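Local atomic coordinates of mannitol dehydrogenase (Helicobacter pylori, PDB entry 3TWO), a protein that probably catalyses the zinc-dependent, NADP(H)-linked interconversion of cinnamyl-type alcohols and their aldehydes. Residues B[60-65]-B[130-135]; B[39-44]-B[339-344]; B[34-39]-B[64-69]. All blocks are in the same frame, centred on the assembly; numbering follows the deposited sequence.

Contact 1 (B[60-65]-B[130-135]); sequences MIPGHE and GGYSNN. With ZN (zinc ion), chain G.
G130 N donates to I61 O at 2.6 Å, a short bond bent to 132° at the hydrogen. Two more backbone bonds complete the grip, though not in sequence order. P62 O takes Y132 N at 3.0 Å in a straighter bond (157°), and G63 O takes G131 N at 2.7 Å. Three consecutive carbonyls of 60-65 are thus met by three consecutive amides of 130-135. The closeness depends on G63 and G130, whose lack of side chains lets the two backbones run almost against each other; G131 is closely packed as well.

Y132, the centre of an inverse gamma turn, closes the contact from one side. With CG beside its own backbone N (chi1 -56°), the ring lies over the P62-G63 peptide: P62 O sits 3.3 Å above the plane of the Y132 ring, toward its rim, and G63 N faces the same side. G63 CA comes under the rim of this same face, 3.6 Å from Y132 CE1, and P62 CD, also on this face, touches Y132 CD2 at 3.8 Å. I61 adds its CG2 branch, 4.0 Å from Y132 CB. The phenol hydroxyl bonds to the hydroxyl of Y327.

H64 follows directly, its side chain directed away from 130-135, and its NE2 binds zinc at 2.1 Å, beside the sulfurs of C42 and C160. The glycine-rich backbone pairing thus lies immediately before a zinc ligand, an arrangement within the GroES-like domain that is consistent with the catalytic zinc site of medium-chain alcohol dehydrogenases.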
loop_
_atom_site.group_PDB
_atom_site.type_symbol
_atom_site.label_atom_id
_atom_site.label_comp_id
_atom_site.label_asym_id
_atom_site.label_seq_id
_atom_site.Cartn_x
_atom_site.Cartn_y
_atom_site.Cartn_z
ATOM N N MET B 60 30.129 12.739 -11.145
ATOM C CA MET B 60 28.722 12.565 -11.519
ATOM C C MET B 60 28.201 13.796 -12.225
ATOM O O MET B 60 28.466 14.928 -11.808
ATOM C CB MET B 60 27.868 12.331 -10.293
ATOM C CG MET B 60 26.362 12.113 -10.572
ATOM S SD MET B 60 25.331 11.863 -9.079
ATOM C CE MET B 60 26.167 10.483 -8.287
ATOM N N ILE B 61 27.429 13.593 -13.277
ATOM C CA ILE B 61 26.786 14.734 -13.935
ATOM C C ILE B 61 25.297 14.490 -13.951
ATOM O O ILE B 61 24.797 13.736 -14.803
ATOM C CB ILE B 61 27.291 14.960 -15.384
ATOM C CG1 ILE B 61 28.752 15.440 -15.389
ATOM C CG2 ILE B 61 26.438 16.020 -16.118
ATOM C CD1 ILE B 61 29.364 15.726 -16.791
ATOM N N PRO B 62 24.566 15.098 -13.012
ATOM C CA PRO B 62 23.131 14.804 -12.948
ATOM C C PRO B 62 22.343 15.543 -14.038
ATOM O O PRO B 62 22.958 16.133 -14.975
ATOM C CB PRO B 62 22.722 15.294 -11.537
ATOM C CG PRO B 62 24.027 15.533 -10.802
ATOM C CD PRO B 62 24.988 15.957 -11.903
ATOM N N GLY B 63 21.006 15.535 -13.892
ATOM C CA GLY B 63 20.122 16.154 -14.851
ATOM C C GLY B 63 19.471 15.149 -15.757
ATOM O O GLY B 63 20.148 14.441 -16.509
ATOM N N HIS B 64 18.151 14.998 -15.609
ATOM C CA HIS B 64 17.394 14.106 -16.485
ATOM C C HIS B 64 16.105 14.779 -16.901
ATOM O O HIS B 64 15.116 14.122 -17.105
ATOM C CB HIS B 64 17.168 12.703 -15.878
ATOM C CG HIS B 64 16.543 12.701 -14.514
ATOM N ND1 HIS B 64 16.679 11.635 -13.649
ATOM C CD2 HIS B 64 15.817 13.643 -13.846
ATOM C CE1 HIS B 64 16.076 11.916 -12.502
ATOM N NE2 HIS B 64 15.549 13.128 -12.600
ATOM N N GLU B 65 16.151 16.097 -17.071
ATOM C CA GLU B 65 15.084 16.857 -17.708
ATOM C C GLU B 65 15.706 17.630 -18.857
ATOM O O GLU B 65 16.244 18.740 -18.679
ATOM C CB GLU B 65 14.401 17.772 -16.669
ATOM C CG GLU B 65 13.722 16.928 -15.585
ATOM C CD GLU B 65 12.976 17.753 -14.561
ATOM O OE1 GLU B 65 13.280 18.942 -14.433
ATOM O OE2 GLU B 65 12.064 17.223 -13.892
ATOM N N GLY B 130 24.711 12.820 -17.244
ATOM C CA GLY B 130 23.389 13.403 -17.424
ATOM C C GLY B 130 23.296 14.672 -18.248
ATOM O O GLY B 130 24.167 14.970 -19.121
ATOM N N GLY B 131 22.260 15.445 -17.917
ATOM C CA GLY B 131 21.828 16.553 -18.713
ATOM C C GLY B 131 22.442 17.891 -18.384
ATOM O O GLY B 131 22.229 18.837 -19.158
ATOM N N TYR B 132 23.232 18.011 -17.284
ATOM C CA TYR B 132 23.955 19.301 -17.038
ATOM C C TYR B 132 25.171 19.421 -17.961
ATOM O O TYR B 132 26.288 19.527 -17.498
ATOM C CB TYR B 132 24.467 19.490 -15.576
ATOM C CG TYR B 132 23.479 19.405 -14.442
ATOM C CD1 TYR B 132 22.074 19.407 -14.659
ATOM C CD2 TYR B 132 23.940 19.344 -13.144
ATOM C CE1 TYR B 132 21.160 19.311 -13.561
ATOM C CE2 TYR B 132 23.006 19.299 -12.016
ATOM C CZ TYR B 132 21.646 19.258 -12.244
ATOM O OH TYR B 132 20.775 19.129 -11.156
ATOM N N SER B 133 24.962 19.348 -19.265
ATOM C CA SER B 133 26.075 19.221 -20.209
ATOM C C SER B 133 25.595 19.736 -21.560
ATOM O O SER B 133 24.386 19.996 -21.731
ATOM C CB SER B 133 26.494 17.750 -20.320
ATOM O OG SER B 133 25.486 16.939 -20.917
ATOM N N ASN B 134 26.504 19.823 -22.541
ATOM C CA ASN B 134 26.163 20.482 -23.794
ATOM C C ASN B 134 25.556 19.542 -24.822
ATOM O O ASN B 134 25.008 19.997 -25.821
ATOM C CB ASN B 134 27.374 21.254 -24.389
ATOM C CG ASN B 134 28.558 20.343 -24.761
ATOM O OD1 ASN B 134 29.428 20.715 -25.577
ATOM N ND2 ASN B 134 28.621 19.186 -24.167
ATOM N N ASN B 135 25.676 18.229 -24.601
ATOM C CA ASN B 135 25.115 17.293 -25.557
ATOM C C ASN B 135 24.897 15.954 -24.883
ATOM O O ASN B 135 25.362 15.759 -23.754
ATOM C CB ASN B 135 26.037 17.165 -26.816
ATOM C CG ASN B 135 27.397 16.569 -26.497
ATOM O OD1 ASN B 135 27.519 15.652 -25.678
ATOM N ND2 ASN B 135 28.444 17.058 -27.188
HETATM ZN ZN ZN G . 13.662 13.302 -11.621
#

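Contact 2 (B[39-44]-B[339-344]); sequences AGICHS and YVIDMK. With ZN (zinc ion), chain G; NDP (NADPH dihydro-nicotinamide-adenine-dinucleotide phosphate), chain F.
Bends at chi2 (69°) and chi3 (38°) fold the M343 side chain back until its CE meets A39 CB at 3.7 Å. I41 places CG1 beside its own backbone N, from where its CD1 reaches Y339 CB at 4.0 Å; the I41 and I341 side chains cross at about a right angle, I41 CG1 near I341 CD1. Beneath these side chains the segments form an antiparallel ladder in the mixed sheet of the GroES-like fold, where strand 338-342, near the C terminus, returns to pair with strand 31-40. A39 and I341 make a hydrogen-bonded pair; its I341 N to A39 O bond is 2.7 Å and nearly straight (176° at the hydrogen). I41 N extends the ladder to Y339 O at 3.0 Å, and a water bridges I41 O and Y339 N.

Past the ladder, 42-44 enters the zinc and NADPH site. C42 SG binds zinc at 2.5 Å and, from the N-cap position of helix 43-49, also accepts S44 N at 3.4 Å. H43 N donates a hydrogen bond to O2N, a phosphate oxygen on the nicotinamide side of NADPH, at 3.0 Å. S44 OG lies 2.8 Å from the ribose hydroxyl O2D of the cofactor, a hydrogen bond in which either could be the donor.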
loop_
_atom_site.group_PDB
_atom_site.type_symbol
_atom_site.label_atom_id
_atom_site.label_comp_id
_atom_site.label_asym_id
_atom_site.label_seq_id
_atom_site.Cartn_x
_atom_site.Cartn_y
_atom_site.Cartn_z
ATOM N N ALA B 39 18.172 22.349 -19.333
ATOM C CA ALA B 39 18.299 21.230 -18.418
ATOM C C ALA B 39 17.616 21.599 -17.111
ATOM O O ALA B 39 18.069 22.515 -16.408
ATOM C CB ALA B 39 19.743 20.863 -18.190
ATOM N N GLY B 40 16.474 20.939 -16.850
ATOM C CA GLY B 40 15.787 21.011 -15.540
ATOM C C GLY B 40 16.606 20.400 -14.421
ATOM O O GLY B 40 17.358 19.408 -14.625
ATOM N N ILE B 41 16.488 21.005 -13.230
ATOM C CA ILE B 41 17.080 20.430 -12.034
ATOM C C ILE B 41 15.960 19.764 -11.249
ATOM O O ILE B 41 15.014 20.424 -10.874
ATOM C CB ILE B 41 17.702 21.529 -11.162
ATOM C CG1 ILE B 41 18.878 22.195 -11.892
ATOM C CG2 ILE B 41 18.054 20.996 -9.731
ATOM C CD1 ILE B 41 19.460 23.315 -11.085
ATOM N N CYS B 42 16.078 18.456 -11.011
ATOM C CA CYS B 42 15.095 17.738 -10.249
ATOM C C CYS B 42 15.731 17.498 -8.841
ATOM O O CYS B 42 16.941 17.389 -8.739
ATOM C CB CYS B 42 14.884 16.402 -10.976
ATOM S SG CYS B 42 13.856 15.233 -10.045
ATOM N N HIS B 43 14.927 17.346 -7.804
ATOM C CA HIS B 43 15.488 17.011 -6.460
ATOM C C HIS B 43 16.181 15.623 -6.423
ATOM O O HIS B 43 17.036 15.383 -5.579
ATOM C CB HIS B 43 14.412 17.110 -5.359
ATOM C CG HIS B 43 14.927 17.500 -4.001
ATOM N ND1 HIS B 43 15.857 16.751 -3.296
ATOM C CD2 HIS B 43 14.551 18.506 -3.166
ATOM C CE1 HIS B 43 16.088 17.321 -2.119
ATOM N NE2 HIS B 43 15.293 18.379 -2.009
ATOM N N SER B 44 15.805 14.730 -7.333
ATOM C CA SER B 44 16.563 13.471 -7.540
ATOM C C SER B 44 18.012 13.751 -7.865
ATOM O O SER B 44 18.919 12.943 -7.498
ATOM C CB SER B 44 15.962 12.647 -8.713
ATOM O OG SER B 44 14.613 12.333 -8.410
ATOM N N TYR B 339 13.909 25.036 -11.182
ATOM C CA TYR B 339 15.054 25.749 -11.824
ATOM C C TYR B 339 15.387 25.078 -13.154
ATOM O O TYR B 339 15.320 23.817 -13.278
ATOM C CB TYR B 339 16.321 25.738 -10.953
ATOM C CG TYR B 339 16.208 26.580 -9.689
ATOM C CD1 TYR B 339 15.977 25.972 -8.435
ATOM C CD2 TYR B 339 16.291 27.975 -9.744
ATOM C CE1 TYR B 339 15.878 26.750 -7.271
ATOM C CE2 TYR B 339 16.178 28.761 -8.600
ATOM C CZ TYR B 339 15.984 28.148 -7.382
ATOM O OH TYR B 339 15.860 28.923 -6.270
ATOM N N VAL B 340 15.707 25.905 -14.159
ATOM C CA VAL B 340 16.105 25.355 -15.437
ATOM C C VAL B 340 17.393 26.030 -15.919
ATOM O O VAL B 340 17.493 27.280 -15.906
ATOM C CB VAL B 340 15.034 25.497 -16.485
ATOM C CG1 VAL B 340 15.629 25.101 -17.826
ATOM C CG2 VAL B 340 13.793 24.635 -16.145
ATOM N N ILE B 341 18.372 25.213 -16.322
ATOM C CA ILE B 341 19.670 25.755 -16.757
ATOM C C ILE B 341 19.636 26.084 -18.233
ATOM O O ILE B 341 19.256 25.268 -19.060
ATOM C CB ILE B 341 20.852 24.802 -16.496
ATOM C CG1 ILE B 341 20.937 24.400 -14.999
ATOM C CG2 ILE B 341 22.168 25.463 -16.981
ATOM C CD1 ILE B 341 21.789 23.178 -14.754
ATOM N N ASP B 342 20.033 27.297 -18.559
ATOM C CA ASP B 342 20.094 27.673 -19.950
ATOM C C ASP B 342 21.497 27.272 -20.433
ATOM O O ASP B 342 22.505 27.939 -20.147
ATOM C CB ASP B 342 19.721 29.166 -20.083
ATOM C CG ASP B 342 20.023 29.734 -21.446
ATOM O OD1 ASP B 342 20.740 29.111 -22.242
ATOM O OD2 ASP B 342 19.560 30.846 -21.678
ATOM N N MET B 343 21.546 26.107 -21.080
ATOM C CA MET B 343 22.798 25.469 -21.378
ATOM C C MET B 343 23.636 26.194 -22.435
ATOM O O MET B 343 24.868 26.305 -22.280
ATOM C CB MET B 343 22.621 23.993 -21.747
ATOM C CG MET B 343 23.889 23.208 -21.569
ATOM S SD MET B 343 24.312 23.043 -19.803
ATOM C CE MET B 343 22.724 22.831 -19.081
ATOM N N LYS B 344 22.981 26.695 -23.474
ATOM C CA LYS B 344 23.695 27.537 -24.423
ATOM C C LYS B 344 24.431 28.687 -23.755
ATOM O O LYS B 344 25.596 28.942 -24.076
ATOM C CB LYS B 344 22.741 28.140 -25.455
ATOM C CG LYS B 344 22.385 27.253 -26.610
ATOM C CD LYS B 344 23.603 26.926 -27.484
ATOM C CE LYS B 344 23.952 25.429 -27.368
ATOM N NZ LYS B 344 24.428 24.993 -28.690
HETATM ZN ZN ZN G . 13.662 13.302 -11.621
HETATM P PA NDP F . 11.644 19.921 -4.965
HETATM O O1A NDP F . 12.317 20.321 -3.719
HETATM O O2A NDP F . 10.979 20.890 -6.013
HETATM O O5B NDP F . 10.198 19.975 -4.213
HETATM C C5B NDP F . 9.966 19.344 -2.843
HETATM C C4B NDP F . 8.838 20.111 -2.164
HETATM O O4B NDP F . 8.286 19.493 -0.928
HETATM C C3B NDP F . 9.350 21.521 -1.791
HETATM O O3B NDP F . 8.328 22.494 -2.231
HETATM C C2B NDP F . 9.428 21.451 -0.242
HETATM O O2B NDP F . 9.166 22.783 0.237
HETATM C C1B NDP F . 8.210 20.563 0.105
HETATM N N9A NDP F . 8.395 19.764 1.338
HETATM C C8A NDP F . 9.577 19.292 1.795
HETATM N N7A NDP F . 9.313 18.584 2.881
HETATM C C5A NDP F . 8.002 18.603 3.107
HETATM C C6A NDP F . 7.192 18.045 4.079
HETATM N N6A NDP F . 7.674 17.283 5.120
HETATM N N1A NDP F . 5.892 18.299 3.985
HETATM C C2A NDP F . 5.355 19.005 3.014
HETATM N N3A NDP F . 6.096 19.535 2.070
HETATM C C4A NDP F . 7.427 19.351 2.118
HETATM O O3 NDP F . 11.457 18.376 -5.231
HETATM P PN NDP F . 10.994 17.726 -6.533
HETATM O O1N NDP F . 9.577 18.029 -6.837
HETATM O O2N NDP F . 11.981 17.834 -7.725
HETATM O O5D NDP F . 11.108 16.207 -6.134
HETATM C C5D NDP F . 10.442 15.771 -4.852
HETATM C C4D NDP F . 10.857 14.282 -4.495
HETATM O O4D NDP F . 10.363 13.540 -5.626
HETATM C C3D NDP F . 12.381 14.001 -4.395
HETATM O O3D NDP F . 12.603 13.066 -3.304
HETATM C C2D NDP F . 12.674 13.407 -5.792
HETATM O O2D NDP F . 13.751 12.537 -5.730
HETATM C C1D NDP F . 11.384 12.582 -6.013
HETATM N N1N NDP F . 11.168 12.136 -7.431
HETATM C C2N NDP F . 10.685 10.825 -7.645
HETATM C C3N NDP F . 10.464 10.357 -8.930
HETATM C C7N NDP F . 9.859 8.967 -9.117
HETATM O O7N NDP F . 9.215 8.427 -8.202
HETATM N N7N NDP F . 9.852 8.530 -10.371
HETATM C C4N NDP F . 10.765 11.189 -10.034
HETATM C C5N NDP F . 11.214 12.527 -9.835
HETATM C C6N NDP F . 11.429 13.000 -8.557
HETATM P P2B NDP F . 9.961 23.449 1.406
HETATM O O1X NDP F . 10.380 24.918 0.810
HETATM O O2X NDP F . 9.160 23.427 2.634
HETATM O O3X NDP F . 11.326 22.650 1.571
HETATM O O HOH W 1 14.725 22.827 -9.630
#

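Contact 3 (B[34-39]-B[64-69]). With ZN (zinc ion), chain G.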
loop_
_atom_site.group_PDB
_atom_site.type_symbol
_atom_site.label_atom_id
_atom_site.label_comp_id
_atom_site.label_asym_id
_atom_site.label_seq_id
_atom_site.Cartn_x
_atom_site.Cartn_y
_atom_site.Cartn_z
ATOM N N ILE B 34 22.182 14.836 -29.519
ATOM C CA ILE B 34 21.332 15.943 -29.189
ATOM C C ILE B 34 22.185 17.027 -28.600
ATOM O O ILE B 34 22.966 16.776 -27.667
ATOM C CB ILE B 34 20.281 15.486 -28.161
ATOM C CG1 ILE B 34 19.315 14.452 -28.808
ATOM C CG2 ILE B 34 19.585 16.717 -27.548
ATOM C CD1 ILE B 34 18.399 13.670 -27.819
ATOM N N ASP B 35 22.061 18.230 -29.147
ATOM C CA ASP B 35 22.586 19.429 -28.511
ATOM C C ASP B 35 21.580 19.875 -27.455
ATOM O O ASP B 35 20.428 20.131 -27.786
ATOM C CB ASP B 35 22.724 20.591 -29.517
ATOM C CG ASP B 35 24.129 20.750 -30.028
ATOM O OD1 ASP B 35 24.882 19.754 -30.100
ATOM O OD2 ASP B 35 24.492 21.901 -30.376
ATOM N N ILE B 36 22.032 20.016 -26.222
ATOM C CA ILE B 36 21.147 20.316 -25.094
ATOM C C ILE B 36 20.952 21.832 -24.925
ATOM O O ILE B 36 21.927 22.583 -24.800
ATOM C CB ILE B 36 21.685 19.700 -23.819
ATOM C CG1 ILE B 36 21.660 18.168 -23.925
ATOM C CG2 ILE B 36 20.875 20.161 -22.583
ATOM C CD1 ILE B 36 22.235 17.458 -22.683
ATOM N N LEU B 37 19.699 22.280 -24.955
ATOM C CA LEU B 37 19.374 23.720 -24.856
ATOM C C LEU B 37 18.970 24.057 -23.412
ATOM O O LEU B 37 19.455 25.048 -22.823
ATOM C CB LEU B 37 18.285 24.138 -25.893
ATOM C CG LEU B 37 18.535 24.012 -27.431
ATOM C CD1 LEU B 37 17.652 25.007 -28.184
ATOM C CD2 LEU B 37 19.898 24.315 -27.812
ATOM N N TYR B 38 18.124 23.230 -22.815
ATOM C CA TYR B 38 17.659 23.448 -21.438
ATOM C C TYR B 38 17.735 22.181 -20.604
ATOM O O TYR B 38 17.453 21.075 -21.115
ATOM C CB TYR B 38 16.239 24.005 -21.415
ATOM C CG TYR B 38 16.164 25.342 -22.173
ATOM C CD1 TYR B 38 15.777 25.382 -23.536
ATOM C CD2 TYR B 38 16.555 26.547 -21.546
ATOM C CE1 TYR B 38 15.734 26.620 -24.277
ATOM C CE2 TYR B 38 16.523 27.795 -22.258
ATOM C CZ TYR B 38 16.122 27.793 -23.629
ATOM O OH TYR B 38 16.068 28.960 -24.308
ATOM N N ALA B 39 18.172 22.349 -19.333
ATOM C CA ALA B 39 18.299 21.230 -18.418
ATOM C C ALA B 39 17.616 21.599 -17.111
ATOM O O ALA B 39 18.069 22.515 -16.408
ATOM C CB ALA B 39 19.743 20.863 -18.190
ATOM N N HIS B 64 18.151 14.998 -15.609
ATOM C CA HIS B 64 17.394 14.106 -16.485
ATOM C C HIS B 64 16.105 14.779 -16.901
ATOM O O HIS B 64 15.116 14.122 -17.105
ATOM C CB HIS B 64 17.168 12.703 -15.878
ATOM C CG HIS B 64 16.543 12.701 -14.514
ATOM N ND1 HIS B 64 16.679 11.635 -13.649
ATOM C CD2 HIS B 64 15.817 13.643 -13.846
ATOM C CE1 HIS B 64 16.076 11.916 -12.502
ATOM N NE2 HIS B 64 15.549 13.128 -12.600
ATOM N N GLU B 65 16.151 16.097 -17.071
ATOM C CA GLU B 65 15.084 16.857 -17.708
ATOM C C GLU B 65 15.706 17.630 -18.857
ATOM O O GLU B 65 16.244 18.740 -18.679
ATOM C CB GLU B 65 14.401 17.772 -16.669
ATOM C CG GLU B 65 13.722 16.928 -15.585
ATOM C CD GLU B 65 12.976 17.753 -14.561
ATOM O OE1 GLU B 65 13.280 18.942 -14.433
ATOM O OE2 GLU B 65 12.064 17.223 -13.892
ATOM N N ILE B 66 15.703 17.019 -20.038
ATOM C CA ILE B 66 16.537 17.524 -21.092
ATOM C C ILE B 66 15.684 17.959 -22.294
ATOM O O ILE B 66 14.826 17.193 -22.773
ATOM C CB ILE B 66 17.567 16.441 -21.529
ATOM C CG1 ILE B 66 18.607 16.163 -20.405
ATOM C CG2 ILE B 66 18.254 16.837 -22.854
ATOM C CD1 ILE B 66 19.189 14.754 -20.513
ATOM N N ALA B 67 15.891 19.184 -22.768
ATOM C CA ALA B 67 15.241 19.603 -24.022
ATOM C C ALA B 67 16.335 20.107 -24.951
ATOM O O ALA B 67 17.236 20.873 -24.504
ATOM C CB ALA B 67 14.183 20.683 -23.779
ATOM N N GLY B 68 16.302 19.690 -26.226
ATOM C CA GLY B 68 17.339 20.116 -27.168
ATOM C C GLY B 68 16.981 19.910 -28.624
ATOM O O GLY B 68 15.809 19.693 -28.982
ATOM N N ILE B 69 18.016 19.910 -29.464
ATOM C CA ILE B 69 17.857 19.779 -30.934
ATOM C C ILE B 69 18.774 18.672 -31.441
ATOM O O ILE B 69 19.947 18.541 -30.979
ATOM C CB ILE B 69 18.179 21.123 -31.632
ATOM C CG1 ILE B 69 17.154 22.154 -31.156
ATOM C CG2 ILE B 69 18.132 20.982 -33.227
ATOM C CD1 ILE B 69 17.394 23.622 -31.519
HETATM ZN ZN ZN G . 13.662 13.302 -11.621
#
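I69, I66 and A67 have the most surface buried in this antiparallel pairing. I69 is held by both backbone atoms, its N donating to D35 O at 2.9 Å and its O accepting D35 N at 2.8 Å. Its CD1 meets the CD1 branch of L37 at 3.6 Å.

A67 faces two residues at once. Its O accepts from L37 N at 2.9 Å and from Y38 N at 3.0 Å, the latter bond almost straight (174°), while A67 N returns a bond to Y38 O. This is a classic beta bulge, and the L37 backbone (psi -46°) supplies the extra turn that shifts the register by one residue. Between the two bonded pairs lies G68, whose CA comes to 3.2 Å from D35 O in a CA-H...O contact.

I66 lies on the other side of the sheet from A67. Its CG2, anti to the backbone N, packs on I36 CG1 at 3.8 Å.

The short segments run at 128° to each other, consistent with the twist and bend that the bulge brings to the pair. I36 and I66 pack on I136 of strand 135-139, I66 also on V88 of strand 85-88, and L152 of helix 152-155 covers L37, Y38 and A67.

How the contacts relate
From the N terminus, strand 31-40 enters contact 3 and, at the shared A39, passes on to contact 2. Contact 3 closes a short loop through helix 43-49, returning at 64-69. Contact 1 begins just before that return, overlaps it at H64 and E65, and closes the loop that holds the four-cysteine zinc site. Contact 2 spans nearly 300 residues, bringing the chain back to strand 31-40 after the parallel-stranded, Rossmann-type cofactor domain; it encloses contact 1 and crosses contact 3. Probable backbone hydrogen bonds join them: G40 N to E65 O, I36 N to N134 O, and M343 N to L37 O. C42 of contact 2 and H64 of contacts 1 and 3 share one zinc with C160.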